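Local coordinates for protein haloacid dehalogenase (Pseudomonas aeruginosa, PDB 3UMC) that probably hydrolyses the carbon-halogen bond of L-2-haloacids, as a member of the haloacid dehalogenase-like hydrolase superfamily, at residues Leu26-Val34 with Met149-Trp160. Sequence-based numbering, arbitrary orientation.
Sequences LFDVFGTLV and MLDVARHAGLPW
The benzo end of the W160 indole is pushed between F27, V29 and L33, and it illustrates how the loop after a first strand can be backed by purely apolar packing: no hydrogen bond joins 26-34 to 149-160. Packing is closest where L33 CD1 meets W160 CH2 at 3.5 Å. V29 CG2 lies 3.9 Å from W160 CZ2, approaching obliquely, whereas F27 CD2 comes in the indole plane to the edge at CZ3. The F27 and W160 ring planes are inclined at 61°. V29 also serves M149, a selenomethionine: with CG2 anti to its carbonyl carbon, the valine sets this methyl 3.7 Å from M149 SE. Bends at chi2 (-72°) and chi3 carry the M149 chain onward, so that CE touches both F30 CE1 and CZ. Packing slackens at V152, midway along the helix, where V29 CG1 and V152 CG1 are 4.4 Å apart and V34 CG1 only grazes V152. Solvent reaches H155, which is exposed and takes no part in the contact, whereas R154 is turned to the second subunit and forms a salt bridge with its D161. Within the loop, V29 O accepts from both L33 N and V34 N, and T32 OG1 donates to D28 OD2, while D28 OD1 pairs with K173. The sequence DVFGT after the first strand matches HAD motif I, whose leading aspartate is the nucleophile in relatives. Strand 24-27 runs between 137-140 and 193-197 in the parallel Rossmann-like sheet; A140 touches V29 and W160, and helix 125-132 packs against L158 and W160.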
# COMPACT_ATOMS: atom_id res chain seq x y z
N LEU A 26 -9.30 -8.44 1.03
CA LEU A 26 -8.39 -8.15 2.10
C LEU A 26 -7.97 -9.49 2.70
O LEU A 26 -8.77 -10.40 2.87
CB LEU A 26 -9.13 -7.36 3.19
CG LEU A 26 -9.77 -6.01 2.86
CD1 LEU A 26 -10.65 -5.52 4.09
CD2 LEU A 26 -8.72 -5.05 2.56
N PHE A 27 -6.74 -9.58 3.10
CA PHE A 27 -6.24 -10.75 3.71
C PHE A 27 -5.61 -10.47 5.05
O PHE A 27 -4.75 -9.67 5.16
CB PHE A 27 -5.09 -11.32 2.85
CG PHE A 27 -5.51 -11.88 1.57
CD1 PHE A 27 -5.75 -13.23 1.45
CD2 PHE A 27 -5.63 -11.08 0.46
CE1 PHE A 27 -6.08 -13.76 0.29
CE2 PHE A 27 -5.99 -11.64 -0.76
CZ PHE A 27 -6.20 -12.95 -0.84
N ASP A 28 -5.95 -11.29 6.03
CA ASP A 28 -5.10 -11.51 7.19
C ASP A 28 -3.77 -12.16 6.75
O ASP A 28 -3.77 -12.85 5.76
CB ASP A 28 -5.87 -12.40 8.18
CG ASP A 28 -5.04 -12.75 9.40
OD1 ASP A 28 -4.67 -11.82 10.13
OD2 ASP A 28 -4.71 -13.95 9.59
N VAL A 29 -2.64 -11.95 7.46
CA VAL A 29 -1.36 -12.40 6.88
C VAL A 29 -0.69 -13.46 7.74
O VAL A 29 -0.37 -14.55 7.23
CB VAL A 29 -0.37 -11.28 6.60
CG1 VAL A 29 0.79 -11.79 5.85
CG2 VAL A 29 -1.02 -10.15 5.77
N PHE A 30 -0.49 -13.16 9.03
CA PHE A 30 0.01 -14.17 9.95
C PHE A 30 -0.90 -15.36 10.09
O PHE A 30 -2.06 -15.21 10.42
CB PHE A 30 0.28 -13.59 11.35
CG PHE A 30 1.43 -12.62 11.38
CD1 PHE A 30 2.40 -12.64 10.43
CD2 PHE A 30 1.53 -11.69 12.34
CE1 PHE A 30 3.44 -11.74 10.47
CE2 PHE A 30 2.62 -10.81 12.38
CZ PHE A 30 3.55 -10.85 11.46
N GLY A 31 -0.37 -16.53 9.80
CA GLY A 31 -1.13 -17.76 9.86
C GLY A 31 -1.95 -17.98 8.61
O GLY A 31 -1.89 -19.03 8.00
N THR A 32 -2.76 -17.01 8.23
CA THR A 32 -3.57 -17.16 7.01
C THR A 32 -2.74 -17.41 5.73
O THR A 32 -3.08 -18.22 4.96
CB THR A 32 -4.47 -15.94 6.82
OG1 THR A 32 -5.34 -15.83 7.95
CG2 THR A 32 -5.30 -16.07 5.53
N LEU A 33 -1.66 -16.67 5.53
CA LEU A 33 -0.86 -16.71 4.33
C LEU A 33 0.54 -17.24 4.61
O LEU A 33 1.13 -17.82 3.71
CB LEU A 33 -0.77 -15.30 3.77
CG LEU A 33 -2.08 -14.60 3.26
CD1 LEU A 33 -1.75 -13.27 2.54
CD2 LEU A 33 -2.83 -15.43 2.27
N VAL A 34 1.09 -17.03 5.82
CA VAL A 34 2.49 -17.40 6.14
C VAL A 34 2.57 -18.15 7.44
O VAL A 34 1.77 -17.96 8.38
CB VAL A 34 3.45 -16.16 6.23
CG1 VAL A 34 3.56 -15.41 4.84
CG2 VAL A 34 2.99 -15.22 7.33
N MSE A 149 5.23 -5.39 7.57
CA MSE A 149 4.52 -6.05 6.45
C MSE A 149 5.20 -5.85 5.11
O MSE A 149 5.06 -6.69 4.19
CB MSE A 149 3.09 -5.58 6.39
CG MSE A 149 2.20 -6.15 7.43
SE MSE A 149 1.86 -8.11 7.00
CE MSE A 149 2.79 -8.65 8.60
N LEU A 150 5.96 -4.77 4.98
CA LEU A 150 6.75 -4.56 3.78
C LEU A 150 7.86 -5.60 3.64
O LEU A 150 8.06 -6.17 2.56
CB LEU A 150 7.33 -3.14 3.75
CG LEU A 150 6.48 -1.96 3.30
CD1 LEU A 150 6.98 -0.63 3.88
CD2 LEU A 150 6.64 -1.90 1.87
N ASP A 151 8.56 -5.87 4.75
CA ASP A 151 9.61 -6.90 4.84
C ASP A 151 9.01 -8.29 4.63
O ASP A 151 9.56 -9.13 3.89
CB ASP A 151 10.31 -6.88 6.21
CG ASP A 151 11.40 -5.83 6.32
OD1 ASP A 151 11.75 -5.22 5.32
OD2 ASP A 151 11.91 -5.62 7.46
N VAL A 152 7.89 -8.57 5.30
CA VAL A 152 7.23 -9.88 5.07
C VAL A 152 6.84 -10.08 3.63
O VAL A 152 7.05 -11.18 3.05
CB VAL A 152 6.07 -10.08 6.02
CG1 VAL A 152 5.18 -11.30 5.67
CG2 VAL A 152 6.58 -10.13 7.45
N ALA A 153 6.29 -9.02 3.01
CA ALA A 153 5.96 -9.05 1.59
C ALA A 153 7.16 -9.39 0.69
O ALA A 153 7.05 -10.20 -0.25
CB ALA A 153 5.37 -7.64 1.12
N ARG A 154 8.28 -8.70 0.89
CA ARG A 154 9.43 -8.87 0.02
C ARG A 154 10.10 -10.24 0.22
O ARG A 154 10.59 -10.79 -0.70
CB ARG A 154 10.54 -7.86 0.32
CG ARG A 154 10.37 -6.55 -0.31
CD ARG A 154 10.56 -6.57 -1.82
NE ARG A 154 10.59 -5.17 -2.30
CZ ARG A 154 11.67 -4.39 -2.26
NH1 ARG A 154 12.84 -4.84 -1.81
NH2 ARG A 154 11.59 -3.19 -2.73
N HIS A 155 10.15 -10.73 1.43
CA HIS A 155 10.80 -12.03 1.67
C HIS A 155 10.04 -13.14 0.99
O HIS A 155 10.60 -13.95 0.21
CB HIS A 155 10.90 -12.29 3.16
CG HIS A 155 11.63 -13.55 3.49
ND1 HIS A 155 10.99 -14.70 3.91
CD2 HIS A 155 12.94 -13.88 3.36
CE1 HIS A 155 11.89 -15.66 4.10
NE2 HIS A 155 13.08 -15.19 3.74
N ALA A 156 8.74 -13.14 1.21
CA ALA A 156 7.84 -14.16 0.67
C ALA A 156 7.41 -13.97 -0.76
O ALA A 156 6.79 -14.86 -1.31
CB ALA A 156 6.56 -14.28 1.59
N GLY A 157 7.60 -12.79 -1.35
CA GLY A 157 7.10 -12.48 -2.67
C GLY A 157 5.58 -12.22 -2.77
O GLY A 157 4.96 -12.44 -3.80
N LEU A 158 4.95 -11.76 -1.72
CA LEU A 158 3.51 -11.50 -1.78
C LEU A 158 3.19 -10.31 -2.72
O LEU A 158 3.72 -9.20 -2.57
CB LEU A 158 3.04 -11.25 -0.35
CG LEU A 158 3.38 -12.33 0.69
CD1 LEU A 158 2.63 -12.04 1.99
CD2 LEU A 158 3.02 -13.75 0.20
N PRO A 159 2.38 -10.53 -3.74
CA PRO A 159 2.08 -9.49 -4.73
C PRO A 159 0.82 -8.67 -4.33
O PRO A 159 -0.20 -8.84 -4.94
CB PRO A 159 1.78 -10.30 -5.95
CG PRO A 159 0.95 -11.51 -5.33
CD PRO A 159 1.80 -11.83 -4.11
N TRP A 160 0.98 -7.75 -3.37
CA TRP A 160 -0.06 -6.87 -2.86
C TRP A 160 -0.30 -5.71 -3.83
O TRP A 160 0.63 -5.19 -4.41
CB TRP A 160 0.38 -6.22 -1.55
CG TRP A 160 0.57 -7.14 -0.43
CD1 TRP A 160 1.74 -7.32 0.27
CD2 TRP A 160 -0.37 -8.07 0.08
NE1 TRP A 160 1.54 -8.26 1.26
CE2 TRP A 160 0.26 -8.76 1.14
CE3 TRP A 160 -1.71 -8.32 -0.16
CZ2 TRP A 160 -0.40 -9.67 1.92
CZ3 TRP A 160 -2.36 -9.19 0.61
CH2 TRP A 160 -1.71 -9.91 1.63